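Local coordinates for SusD homolog (Bacteroides thetaiotaomicron VPI-5482, PDB 3FDH), which probably binds glycans at the cell surface and helps pass them to an outer-membrane transporter, as SusD-like lipoproteins do, at residues 237-243 against 327-333; 32-37 against 118-122; 193-197 against 230-236; 25-29 against 111-115; 320-325 against 424-428. All blocks are in the same frame, centred on the assembly; numbering follows the deposited sequence.

Contact 1: residues 237-243 against 327-333; sequences QAAFDIY and TAPTLLM
The ring of Y243 meets segment 327-333 with its edge. A328 O lies near the ring plane, 3.1 Å from Y243 CD2, and T330 OG1 lies in that plane past the phenol end, 2.7 Å from Y243 OH; this hydroxyl pair is a hydrogen bond in which either oxygen could donate. CG of Y243 stands anti to its own carbonyl carbon (chi1 -58°), which lays the ring along residues 328-330. The F240 ring takes Y243 CZ at its edge, while its far end leads away from 327-333 and packs on I29, T30 and A33 of helix 21-37. Replacing Y243 by a phenylalanine would probably leave T330 OG1 without this hydroxyl mate.

The backbones form a two-stranded antiparallel ladder. F240 N reaches T330 O at 2.8 Å with a nearly straight bond (174°), and T330 N returns to F240 O at 3.0 Å. At the other end L332 N bonds A238 O at 2.8 Å, and M333 N reaches the same oxygen weakly: two residues facing one, a classic beta bulge. On the face carrying A239 and L331, L331 CD2 presses tightly on A239 CB (3.5 Å), with the amide of Q237 beside it; Q237 OE1 is engaged by Y335 N.

Beside the ladder, a water donates to both D241 OD1 (2.7 Å) and T327 O. The chemistry is thus graded: directional backbone bonds set the strand pairing, a close methyl pair packs the A239/L331 face, and a hydroxyl pair and bridging water tie the chain beyond the strand.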
# COMPACT_ATOMS: atom_id res chain seq x y z
N GLN A 237 -8.48 -1.25 12.35
CA GLN A 237 -7.67 -1.41 11.12
C GLN A 237 -6.43 -2.24 11.38
O GLN A 237 -5.98 -2.38 12.49
CB GLN A 237 -7.35 -0.07 10.46
CG GLN A 237 -6.22 0.69 11.13
CD GLN A 237 -6.14 2.12 10.73
OE1 GLN A 237 -6.71 2.53 9.72
NE2 GLN A 237 -5.45 2.93 11.56
N ALA A 238 -5.93 -2.84 10.30
CA ALA A 238 -4.76 -3.73 10.35
C ALA A 238 -3.48 -2.92 10.32
O ALA A 238 -2.97 -2.57 9.26
CB ALA A 238 -4.81 -4.71 9.25
N ALA A 239 -3.02 -2.62 11.52
CA ALA A 239 -1.85 -1.79 11.73
C ALA A 239 -0.79 -2.52 12.50
O ALA A 239 -1.03 -3.09 13.54
CB ALA A 239 -2.25 -0.53 12.50
N PHE A 240 0.40 -2.45 11.95
CA PHE A 240 1.60 -2.99 12.58
C PHE A 240 2.14 -1.76 13.26
O PHE A 240 2.73 -0.89 12.60
CB PHE A 240 2.56 -3.51 11.53
CG PHE A 240 3.80 -4.11 12.07
CD1 PHE A 240 3.78 -5.35 12.68
CD2 PHE A 240 5.02 -3.46 11.93
CE1 PHE A 240 4.93 -5.92 13.17
CE2 PHE A 240 6.19 -4.04 12.43
CZ PHE A 240 6.13 -5.27 13.07
N ASP A 241 1.91 -1.70 14.57
CA ASP A 241 2.16 -0.50 15.33
C ASP A 241 3.10 -0.77 16.49
O ASP A 241 2.76 -0.48 17.62
CB ASP A 241 0.80 -0.02 15.82
CG ASP A 241 0.78 1.44 16.27
OD1 ASP A 241 1.76 2.20 16.08
OD2 ASP A 241 -0.27 1.85 16.80
N ILE A 242 4.25 -1.34 16.20
CA ILE A 242 5.20 -1.69 17.26
C ILE A 242 6.50 -0.91 17.13
O ILE A 242 7.50 -1.21 17.77
CB ILE A 242 5.48 -3.24 17.33
CG1 ILE A 242 6.34 -3.71 16.15
CG2 ILE A 242 4.15 -4.01 17.39
CD1 ILE A 242 6.75 -5.20 16.20
N TYR A 243 6.47 0.12 16.30
CA TYR A 243 7.68 0.92 16.10
C TYR A 243 8.05 1.75 17.33
O TYR A 243 7.18 2.19 18.10
CB TYR A 243 7.58 1.82 14.86
CG TYR A 243 7.33 1.03 13.61
CD1 TYR A 243 8.13 -0.05 13.29
CD2 TYR A 243 6.29 1.37 12.75
CE1 TYR A 243 7.90 -0.80 12.13
CE2 TYR A 243 6.05 0.65 11.60
CZ TYR A 243 6.86 -0.44 11.29
OH TYR A 243 6.64 -1.16 10.14
N THR A 327 7.77 6.61 13.98
CA THR A 327 6.99 5.59 14.66
C THR A 327 5.57 5.47 14.14
O THR A 327 4.75 4.81 14.75
CB THR A 327 7.01 5.79 16.18
OG1 THR A 327 6.44 7.05 16.51
CG2 THR A 327 8.44 5.73 16.71
N ALA A 328 5.30 6.01 12.97
CA ALA A 328 3.96 5.84 12.40
C ALA A 328 3.73 4.36 12.10
O ALA A 328 4.64 3.67 11.59
CB ALA A 328 3.79 6.69 11.11
N PRO A 329 2.50 3.86 12.33
CA PRO A 329 2.30 2.44 12.00
C PRO A 329 2.28 2.15 10.52
O PRO A 329 1.98 3.00 9.71
CB PRO A 329 0.90 2.12 12.55
CG PRO A 329 0.21 3.48 12.77
CD PRO A 329 1.33 4.47 13.00
N THR A 330 2.58 0.90 10.22
CA THR A 330 2.45 0.39 8.88
C THR A 330 1.04 -0.17 8.79
O THR A 330 0.66 -1.07 9.55
CB THR A 330 3.47 -0.70 8.52
OG1 THR A 330 4.78 -0.13 8.49
CG2 THR A 330 3.13 -1.30 7.16
N LEU A 331 0.27 0.39 7.87
CA LEU A 331 -1.12 -0.01 7.67
C LEU A 331 -1.21 -1.08 6.55
O LEU A 331 -1.06 -0.80 5.35
CB LEU A 331 -2.01 1.22 7.40
CG LEU A 331 -2.00 2.29 8.51
CD1 LEU A 331 -2.96 3.45 8.14
CD2 LEU A 331 -2.29 1.66 9.83
N LEU A 332 -1.40 -2.34 6.97
CA LEU A 332 -1.59 -3.46 6.03
C LEU A 332 -2.91 -3.24 5.33
O LEU A 332 -3.07 -3.60 4.16
CB LEU A 332 -1.51 -4.82 6.68
CG LEU A 332 -0.12 -5.26 7.14
CD1 LEU A 332 -0.14 -6.71 7.70
CD2 LEU A 332 0.91 -5.17 6.02
N MSE A 333 -3.85 -2.63 6.05
CA MSE A 333 -5.09 -2.20 5.42
C MSE A 333 -5.79 -1.27 6.36
O MSE A 333 -6.08 -1.63 7.52
CB MSE A 333 -5.97 -3.37 4.98
CG MSE A 333 -7.08 -2.88 3.99
SE MSE A 333 -8.49 -4.18 3.64
CE MSE A 333 -9.72 -2.93 2.81
O HOH W 1 4.27 2.00 15.59
O HOH W 2 2.33 4.82 16.63

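Contact 2: residues 32-37 against 118-122; sequences TAFSNA and YNCAL
Two helices pack side by side in a nearly parallel pair, part of the helix-rich SusD-like fold, a family related to TPR proteins: the axes of the short segments 32-37 and 118-122 approach to 11.3 Å and cross at -15°.

Polar contacts centre on the N119 amide. N119 ND2 donates to T32 OG1 at 3.0 Å, almost straight (174°) and with the oxygen in the amide plane, while N119 OD1 accepts from N36 ND2 at 2.9 Å, a donor tilted out of the carbonyl plane. The two amide planes stand 84° apart. Each donor has a further partner, N119 ND2 at M115 O and N36 ND2 at S85 OG, and T32 OG1 also bonds V28 O, so these buried polar groups are engaged on several sides. A leucine in place of N119 would probably strand T32 OG1 and N36 ND2 without their cross-helix mates.

Apolar contacts flank the amide. T32 CG2, anti to its backbone N, touches Y118 CD1 at 3.7 Å, and L122 CD1 lies against N36 CB. The A37 N bond to T32 O marks a wider pi-type turn in the first helix. A37 CB sits 4.0 Å from Y118 CE1, near the ring whose OH bonds L332 O.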
# COMPACT_ATOMS: atom_id res chain seq x y z
N THR A 32 5.96 -9.08 6.61
CA THR A 32 4.89 -8.67 5.69
C THR A 32 4.67 -7.16 5.75
O THR A 32 4.50 -6.50 4.71
CB THR A 32 3.59 -9.47 5.89
OG1 THR A 32 3.88 -10.86 5.65
CG2 THR A 32 2.53 -9.02 4.89
N ALA A 33 4.73 -6.61 6.94
CA ALA A 33 4.52 -5.16 7.12
C ALA A 33 5.75 -4.39 6.70
O ALA A 33 5.75 -3.60 5.75
CB ALA A 33 4.16 -4.86 8.56
N PHE A 34 6.83 -4.67 7.40
CA PHE A 34 8.07 -3.91 7.24
C PHE A 34 8.77 -4.02 5.87
O PHE A 34 9.19 -3.00 5.30
CB PHE A 34 9.07 -4.27 8.33
CG PHE A 34 10.26 -3.36 8.34
CD1 PHE A 34 10.22 -2.17 9.05
CD2 PHE A 34 11.39 -3.67 7.63
CE1 PHE A 34 11.32 -1.29 9.05
CE2 PHE A 34 12.50 -2.81 7.62
CZ PHE A 34 12.45 -1.61 8.34
N SER A 35 8.91 -5.24 5.37
CA SER A 35 9.67 -5.49 4.15
C SER A 35 8.88 -5.69 2.87
O SER A 35 9.33 -5.35 1.78
CB SER A 35 10.53 -6.73 4.35
OG SER A 35 11.46 -6.56 5.41
N ASN A 36 7.72 -6.30 3.01
CA ASN A 36 6.91 -6.69 1.88
C ASN A 36 5.94 -5.65 1.38
O ASN A 36 6.02 -5.25 0.23
CB ASN A 36 6.18 -7.99 2.19
CG ASN A 36 7.16 -9.11 2.52
OD1 ASN A 36 8.39 -8.91 2.43
ND2 ASN A 36 6.64 -10.25 2.91
N ALA A 37 4.98 -5.30 2.23
CA ALA A 37 3.99 -4.24 1.92
C ALA A 37 4.58 -2.82 1.91
O ALA A 37 4.29 -2.01 1.02
CB ALA A 37 2.81 -4.27 2.93
N TYR A 118 -2.21 -12.49 1.74
CA TYR A 118 -1.70 -11.13 1.58
C TYR A 118 -0.46 -11.12 0.72
O TYR A 118 -0.30 -10.28 -0.16
CB TYR A 118 -1.43 -10.48 2.95
CG TYR A 118 -1.34 -8.98 2.89
CD1 TYR A 118 -0.19 -8.34 2.44
CD2 TYR A 118 -2.39 -8.19 3.30
CE1 TYR A 118 -0.10 -6.95 2.38
CE2 TYR A 118 -2.31 -6.82 3.26
CZ TYR A 118 -1.15 -6.20 2.81
OH TYR A 118 -1.08 -4.81 2.77
N ASN A 119 0.40 -12.09 0.98
CA ASN A 119 1.67 -12.18 0.25
C ASN A 119 1.48 -12.70 -1.17
O ASN A 119 2.17 -12.26 -2.10
CB ASN A 119 2.69 -12.98 1.03
CG ASN A 119 3.25 -12.18 2.19
OD1 ASN A 119 4.02 -11.24 2.00
ND2 ASN A 119 2.84 -12.53 3.40
N CYS A 120 0.50 -13.57 -1.34
CA CYS A 120 0.20 -14.05 -2.69
C CYS A 120 -0.28 -12.91 -3.53
O CYS A 120 0.01 -12.82 -4.73
CB CYS A 120 -0.87 -15.14 -2.68
SG CYS A 120 -0.25 -16.77 -2.11
N ALA A 121 -1.03 -12.03 -2.90
CA ALA A 121 -1.60 -10.87 -3.60
C ALA A 121 -0.49 -9.92 -4.03
O ALA A 121 -0.52 -9.35 -5.13
CB ALA A 121 -2.58 -10.14 -2.71
N LEU A 122 0.49 -9.73 -3.16
CA LEU A 122 1.63 -8.83 -3.52
C LEU A 122 2.33 -9.41 -4.73
O LEU A 122 2.72 -8.73 -5.67
CB LEU A 122 2.59 -8.63 -2.32
CG LEU A 122 2.08 -7.78 -1.16
CD1 LEU A 122 2.99 -7.92 0.07
CD2 LEU A 122 1.93 -6.31 -1.57

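Contact 3: residues 193-197 against 230-236; sequences KWLKF and SFTSADD
Helix residues 193-197 face the loop 230-236, whose CA atoms come nearest to the helix at K196 CA and S230 CA, 3.9 Å apart, and which ends in a 3-10 segment at 234-236. At the near end the S230 hydroxyl donates to K196 O at 2.6 Å, approaching from above the carbonyl plane.

K196 carries the electrostatic part. Its extended chain, CG anti to the carbonyl carbon (chi1 -73°), runs past the S230 backbone so that K196 NZ forms a salt bridge with D236 OD2 at 2.7 Å, from above the carboxylate plane. That oxygen also accepts from T232 N, on its anti side, and from T232 OG1 at 2.8 Å. Three donors therefore grip one carboxylate oxygen, fixing the rotation of the D236 group and probably favouring its ionised form. K193 contributes more loosely: K193 NZ is 4.0 Å from D236 OD1, a long salt bridge, and bonds D235 O only weakly, but a water links K193 NZ to D235 O. Another water donates to K193 O and to D236 O.

Next to the charged groups the F231 and F197 side chains run alongside each other in a common direction, with F231 CE1 3.6 Å from F197 CA. The segment 230-236 joins helix 216-228 to strand 238-240; within it S233 OG accepts from D235 N in an ST turn, and a two-lysine, one-aspartate salt-bridge network clips this connecting loop onto helix 191-208.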
# COMPACT_ATOMS: atom_id res chain seq x y z
N LYS A 193 -10.97 -9.43 15.20
CA LYS A 193 -10.33 -8.36 14.44
C LYS A 193 -9.65 -8.95 13.20
O LYS A 193 -9.69 -8.39 12.12
CB LYS A 193 -9.36 -7.56 15.30
CG LYS A 193 -10.10 -6.71 16.31
CD LYS A 193 -9.22 -5.68 16.94
CE LYS A 193 -10.05 -4.68 17.72
NZ LYS A 193 -9.24 -3.58 18.22
N TRP A 194 -9.06 -10.13 13.36
CA TRP A 194 -8.49 -10.79 12.18
C TRP A 194 -9.59 -11.11 11.18
O TRP A 194 -9.41 -11.01 9.97
CB TRP A 194 -7.71 -12.06 12.52
CG TRP A 194 -6.30 -11.81 12.97
CD1 TRP A 194 -5.87 -11.58 14.24
CD2 TRP A 194 -5.14 -11.78 12.14
NE1 TRP A 194 -4.50 -11.40 14.26
CE2 TRP A 194 -4.03 -11.54 12.98
CE3 TRP A 194 -4.91 -11.99 10.77
CZ2 TRP A 194 -2.74 -11.47 12.51
CZ3 TRP A 194 -3.62 -11.91 10.31
CH2 TRP A 194 -2.55 -11.65 11.17
N LEU A 195 -10.73 -11.48 11.71
CA LEU A 195 -11.86 -11.89 10.87
C LEU A 195 -12.30 -10.65 10.07
O LEU A 195 -12.55 -10.71 8.86
CB LEU A 195 -12.99 -12.48 11.74
CG LEU A 195 -14.13 -13.21 11.04
CD1 LEU A 195 -13.62 -14.44 10.30
CD2 LEU A 195 -15.11 -13.62 12.13
N LYS A 196 -12.33 -9.52 10.75
CA LYS A 196 -12.68 -8.24 10.07
C LYS A 196 -11.67 -7.90 8.98
O LYS A 196 -12.03 -7.41 7.90
CB LYS A 196 -12.76 -7.09 11.06
CG LYS A 196 -13.95 -7.14 11.93
CD LYS A 196 -13.97 -5.97 12.87
CE LYS A 196 -15.24 -5.94 13.67
NZ LYS A 196 -15.11 -4.93 14.76
N PHE A 197 -10.41 -8.14 9.30
CA PHE A 197 -9.29 -7.91 8.38
C PHE A 197 -9.47 -8.84 7.16
O PHE A 197 -9.37 -8.41 6.00
CB PHE A 197 -7.95 -8.13 9.12
CG PHE A 197 -6.70 -7.97 8.29
CD1 PHE A 197 -6.64 -7.11 7.18
CD2 PHE A 197 -5.53 -8.63 8.68
CE1 PHE A 197 -5.45 -6.97 6.42
CE2 PHE A 197 -4.34 -8.48 7.95
CZ PHE A 197 -4.31 -7.62 6.85
N SER A 230 -16.31 -5.97 8.15
CA SER A 230 -14.94 -5.58 8.40
C SER A 230 -14.81 -4.47 9.43
O SER A 230 -15.64 -4.33 10.32
CB SER A 230 -14.30 -5.21 7.08
OG SER A 230 -12.91 -5.03 7.21
N PHE A 231 -13.76 -3.68 9.29
CA PHE A 231 -13.42 -2.62 10.24
C PHE A 231 -14.56 -1.66 10.49
O PHE A 231 -15.17 -1.17 9.56
CB PHE A 231 -12.21 -1.79 9.77
CG PHE A 231 -11.06 -2.60 9.21
CD1 PHE A 231 -10.60 -3.74 9.87
CD2 PHE A 231 -10.34 -2.14 8.13
CE1 PHE A 231 -9.51 -4.47 9.40
CE2 PHE A 231 -9.23 -2.86 7.62
CZ PHE A 231 -8.81 -4.04 8.30
N THR A 232 -14.80 -1.35 11.76
CA THR A 232 -15.89 -0.46 12.18
C THR A 232 -15.35 0.94 12.46
O THR A 232 -16.10 1.90 12.57
CB THR A 232 -16.58 -0.96 13.46
OG1 THR A 232 -15.66 -0.88 14.55
CG2 THR A 232 -17.03 -2.40 13.32
N SER A 233 -14.03 1.01 12.60
CA SER A 233 -13.29 2.25 12.84
C SER A 233 -11.80 2.02 12.63
O SER A 233 -11.36 0.91 12.37
CB SER A 233 -13.46 2.75 14.27
OG SER A 233 -12.76 1.90 15.15
N ALA A 234 -11.04 3.10 12.74
CA ALA A 234 -9.59 3.02 12.58
C ALA A 234 -9.02 2.10 13.66
O ALA A 234 -7.98 1.47 13.52
CB ALA A 234 -8.95 4.39 12.63
N ASP A 235 -9.75 1.97 14.75
CA ASP A 235 -9.24 1.13 15.83
C ASP A 235 -9.23 -0.32 15.44
O ASP A 235 -8.52 -1.12 16.03
CB ASP A 235 -10.03 1.34 17.10
CG ASP A 235 -9.76 2.69 17.70
OD1 ASP A 235 -8.67 3.24 17.41
OD2 ASP A 235 -10.63 3.19 18.46
N ASP A 236 -9.95 -0.65 14.39
CA ASP A 236 -10.04 -2.03 13.99
C ASP A 236 -9.05 -2.32 12.90
O ASP A 236 -8.83 -3.49 12.51
CB ASP A 236 -11.43 -2.36 13.39
CG ASP A 236 -12.47 -2.66 14.43
OD1 ASP A 236 -12.14 -2.79 15.62
OD2 ASP A 236 -13.65 -2.77 14.04
O HOH W 3 -10.28 -5.63 12.77
O HOH W 4 -6.86 -3.12 16.92

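Contact 4: residues 25-29 against 111-115; sequences LADVI and MAEVM
A helix-helix interface of the helical core, with both chains running the same general way, joins 25-29, on helix 21-37, to 111-115, on helix 106-127. The axes of the two short segments approach to 10.5 Å and cross at 29°, and the touching residues are all apolar and buried. M111 and M115 are present as selenomethionine.

L25 reaches across with both of its methyls. Its CG is anti to the backbone N (chi1 -175°), which carries the branch toward the second helix: L25 CD2 meets M111 SE at 3.6 Å, where the two side chains cross at about a right angle, and L25 CD1 lies over the start of the next residue, 4.0 Å from A112 N. The M111 chain is extended and passes across L25, its selenium at the L25 CD2 methyl, before its end leads away from this helix.

One turn further on, V28 and M115 run antiparallel past one another. M115 is bent beyond CG, unlike M111, and the bend brings its selenium to I29, with M115 SE 4.2 Å from I29 CG1 and from I29 CA. Other helices close the sides: I92 of helix 76-95 packs on L25 and A112, and W194 and F197 of helix 191-208 cover M111 and M115. The tightest carbon pair is V28 CG1 against M115 CB, at 3.5 Å, a close carbon-carbon approach; the same methyl is 3.6 Å from M115 CG.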
# COMPACT_ATOMS: atom_id res chain seq x y z
N LEU A 25 4.91 -16.92 13.13
CA LEU A 25 3.91 -15.91 12.78
C LEU A 25 4.42 -14.52 13.13
O LEU A 25 4.14 -13.54 12.44
CB LEU A 25 2.58 -16.16 13.51
CG LEU A 25 1.41 -15.26 13.15
CD1 LEU A 25 1.02 -15.55 11.64
CD2 LEU A 25 0.25 -15.42 14.14
N ALA A 26 5.14 -14.44 14.22
CA ALA A 26 5.66 -13.12 14.67
C ALA A 26 6.52 -12.55 13.55
O ALA A 26 6.45 -11.37 13.19
CB ALA A 26 6.50 -13.26 15.96
N ASP A 27 7.29 -13.45 12.96
CA ASP A 27 8.21 -13.08 11.89
C ASP A 27 7.48 -12.76 10.60
O ASP A 27 7.83 -11.83 9.88
CB ASP A 27 9.20 -14.21 11.60
CG ASP A 27 10.30 -13.78 10.67
OD1 ASP A 27 11.30 -13.17 11.13
OD2 ASP A 27 10.20 -14.09 9.47
N VAL A 28 6.45 -13.54 10.32
CA VAL A 28 5.66 -13.38 9.08
C VAL A 28 4.96 -12.02 9.10
O VAL A 28 4.94 -11.28 8.13
CB VAL A 28 4.66 -14.59 8.89
CG1 VAL A 28 3.53 -14.28 7.92
CG2 VAL A 28 5.42 -15.89 8.50
N ILE A 29 4.42 -11.66 10.26
CA ILE A 29 3.70 -10.39 10.36
C ILE A 29 4.69 -9.23 10.21
O ILE A 29 4.45 -8.23 9.48
CB ILE A 29 2.95 -10.29 11.68
CG1 ILE A 29 1.85 -11.36 11.73
CG2 ILE A 29 2.35 -8.90 11.89
CD1 ILE A 29 1.18 -11.46 13.12
N MSE A 111 -4.68 -16.96 11.07
CA MSE A 111 -3.90 -15.72 10.93
C MSE A 111 -2.87 -15.91 9.82
O MSE A 111 -2.62 -15.00 9.00
CB MSE A 111 -3.21 -15.36 12.24
CG MSE A 111 -4.15 -15.13 13.40
SE MSE A 111 -3.23 -14.90 15.08
CE MSE A 111 -4.76 -14.64 16.23
N ALA A 112 -2.24 -17.07 9.83
CA ALA A 112 -1.22 -17.44 8.83
C ALA A 112 -1.83 -17.52 7.44
O ALA A 112 -1.18 -17.16 6.46
CB ALA A 112 -0.54 -18.77 9.20
N GLU A 113 -3.08 -17.94 7.37
CA GLU A 113 -3.79 -18.07 6.08
C GLU A 113 -4.04 -16.69 5.50
O GLU A 113 -3.89 -16.45 4.30
CB GLU A 113 -5.09 -18.88 6.24
CG GLU A 113 -4.79 -20.38 6.31
CD GLU A 113 -5.91 -21.25 6.86
OE1 GLU A 113 -6.79 -20.74 7.57
OE2 GLU A 113 -5.88 -22.48 6.61
N VAL A 114 -4.34 -15.76 6.39
CA VAL A 114 -4.52 -14.37 5.99
C VAL A 114 -3.18 -13.79 5.49
O VAL A 114 -3.10 -13.08 4.48
CB VAL A 114 -5.10 -13.50 7.15
CG1 VAL A 114 -5.06 -11.97 6.79
CG2 VAL A 114 -6.53 -13.96 7.50
N MSE A 115 -2.09 -14.12 6.17
CA MSE A 115 -0.80 -13.58 5.73
C MSE A 115 -0.39 -14.22 4.43
O MSE A 115 0.31 -13.61 3.62
CB MSE A 115 0.31 -13.77 6.76
CG MSE A 115 0.12 -13.03 8.06
SE MSE A 115 0.51 -11.19 7.75
CE MSE A 115 -1.21 -10.43 7.53

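Contact 5: residues 320-325 against 424-428; sequences SAFVYA and MWGAS
F322 directs the edge of its ring at the face of W425, an edge-to-face (T-shaped) aromatic pair: the F322 ring centre is 4.7 Å from that of the six-membered ring of the indole, and the planes stand at 76°. The leading atom is F322 CE2, which sits over the middle of the indole and comes within 3.4 Å of W425 CE2. CG of W425 is anti to its backbone N (chi1 173°), which carries the indole across to F322 although the CB itself does not point that way.

The face of the F322 ring is used as well. G426 CA lies over its centre, 3.5 Å from the centroid and 12° off the ring normal, a clear CH-pi contact. One ring is therefore held by consecutive residues from two directions, the indole of W425 at its edge and the backbone of G426 over one face.

Smaller groups extend the contact both ways. S320 CB touches W425 CZ2 at 3.6 Å, while S320 OG turns to E52, whose carboxylate also receives W425 NE1, so the buried polar ends of both residues share one acceptor. On the other side A427 CB meets A325 CB at 3.5 Å and lies at the same distance from F322 O. F251 of helix 250-258 packs on F322 and A427.

These features join two loops: a 3-10 turn leading toward strand 330-331 and the connection between helices 412-423 and 431-443, pinned by a T-shaped Phe-Trp pair with a glycine CH-pi contact.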
# COMPACT_ATOMS: atom_id res chain seq x y z
N SER A 320 8.12 15.73 1.94
CA SER A 320 6.87 15.53 2.67
C SER A 320 7.24 15.32 4.15
O SER A 320 8.29 14.79 4.48
CB SER A 320 6.06 14.33 2.15
OG SER A 320 6.67 13.09 2.47
N ALA A 321 6.34 15.73 5.03
CA ALA A 321 6.53 15.58 6.49
C ALA A 321 6.68 14.09 6.86
O ALA A 321 7.34 13.70 7.84
CB ALA A 321 5.32 16.20 7.24
N PHE A 322 6.11 13.28 5.99
CA PHE A 322 5.98 11.83 6.19
C PHE A 322 7.31 11.06 6.29
O PHE A 322 7.39 10.01 6.93
CB PHE A 322 5.10 11.21 5.11
CG PHE A 322 3.70 11.74 5.12
CD1 PHE A 322 2.87 11.49 6.20
CD2 PHE A 322 3.25 12.55 4.08
CE1 PHE A 322 1.60 11.99 6.21
CE2 PHE A 322 2.00 13.07 4.08
CZ PHE A 322 1.15 12.79 5.16
N VAL A 323 8.35 11.62 5.69
CA VAL A 323 9.65 10.96 5.69
C VAL A 323 10.27 10.95 7.11
O VAL A 323 11.20 10.20 7.37
CB VAL A 323 10.64 11.55 4.63
CG1 VAL A 323 10.01 11.53 3.17
CG2 VAL A 323 11.13 12.96 5.05
N TYR A 324 9.74 11.77 8.02
CA TYR A 324 10.22 11.84 9.41
C TYR A 324 9.28 11.20 10.44
O TYR A 324 9.42 11.38 11.66
CB TYR A 324 10.56 13.29 9.79
CG TYR A 324 11.92 13.69 9.27
CD1 TYR A 324 13.08 13.18 9.85
CD2 TYR A 324 12.06 14.54 8.19
CE1 TYR A 324 14.32 13.52 9.35
CE2 TYR A 324 13.29 14.86 7.67
CZ TYR A 324 14.41 14.34 8.25
OH TYR A 324 15.66 14.70 7.75
N ALA A 325 8.30 10.46 9.94
CA ALA A 325 7.26 9.80 10.79
C ALA A 325 7.81 8.48 11.34
O ALA A 325 7.34 7.41 11.02
CB ALA A 325 5.97 9.54 9.98
N MSE A 424 -4.23 8.24 0.81
CA MSE A 424 -3.29 7.10 0.83
C MSE A 424 -1.81 7.48 0.63
O MSE A 424 -0.90 6.67 0.64
CB MSE A 424 -3.86 5.98 -0.04
CG MSE A 424 -5.08 5.41 0.54
SE MSE A 424 -5.93 3.94 -0.35
CE MSE A 424 -4.67 2.48 0.00
N TRP A 425 -1.63 8.79 0.62
CA TRP A 425 -0.30 9.43 0.68
C TRP A 425 0.06 9.53 2.16
O TRP A 425 -0.69 10.02 2.98
CB TRP A 425 -0.41 10.85 0.14
CG TRP A 425 0.80 11.68 0.29
CD1 TRP A 425 2.08 11.32 -0.03
CD2 TRP A 425 0.87 13.05 0.70
NE1 TRP A 425 2.96 12.35 0.19
CE2 TRP A 425 2.24 13.42 0.67
CE3 TRP A 425 -0.10 14.00 1.11
CZ2 TRP A 425 2.66 14.69 0.99
CZ3 TRP A 425 0.34 15.24 1.48
CH2 TRP A 425 1.70 15.60 1.39
N GLY A 426 1.25 9.08 2.48
CA GLY A 426 1.77 9.10 3.83
C GLY A 426 2.98 8.23 4.11
O GLY A 426 3.74 7.86 3.18
N ALA A 427 3.12 7.89 5.38
CA ALA A 427 4.20 7.02 5.90
C ALA A 427 3.63 5.66 6.27
O ALA A 427 4.29 4.82 6.93
CB ALA A 427 4.83 7.69 7.19
N SER A 428 2.39 5.44 5.85
CA SER A 428 1.62 4.23 6.22
C SER A 428 1.82 2.97 5.39
O SER A 428 1.29 1.90 5.72
CB SER A 428 0.11 4.55 6.30
OG SER A 428 -0.15 5.63 7.18

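How the contacts relate
Contacts 2 and 4 are successive parts of one interface between helices 21-37 and 106-127, their centres about 10 Å apart. Contact 1, the small two-stranded sheet, lies about 13 to 14 Å from the centre of each of the others and touches all four: L332 O meets Y118 OH of contact 2, and L331 N meets S428 O of contact 5. Contact 3 borders contact 4 through W194 and F197, whereas contact 5 touches only contact 1. Along the chain contacts 2 and 4 alternate, contact 3 follows, and contacts 1 and 5 alternate in turn. The strand pair thus bridges the early helices and the later loops of the SusD-like fold.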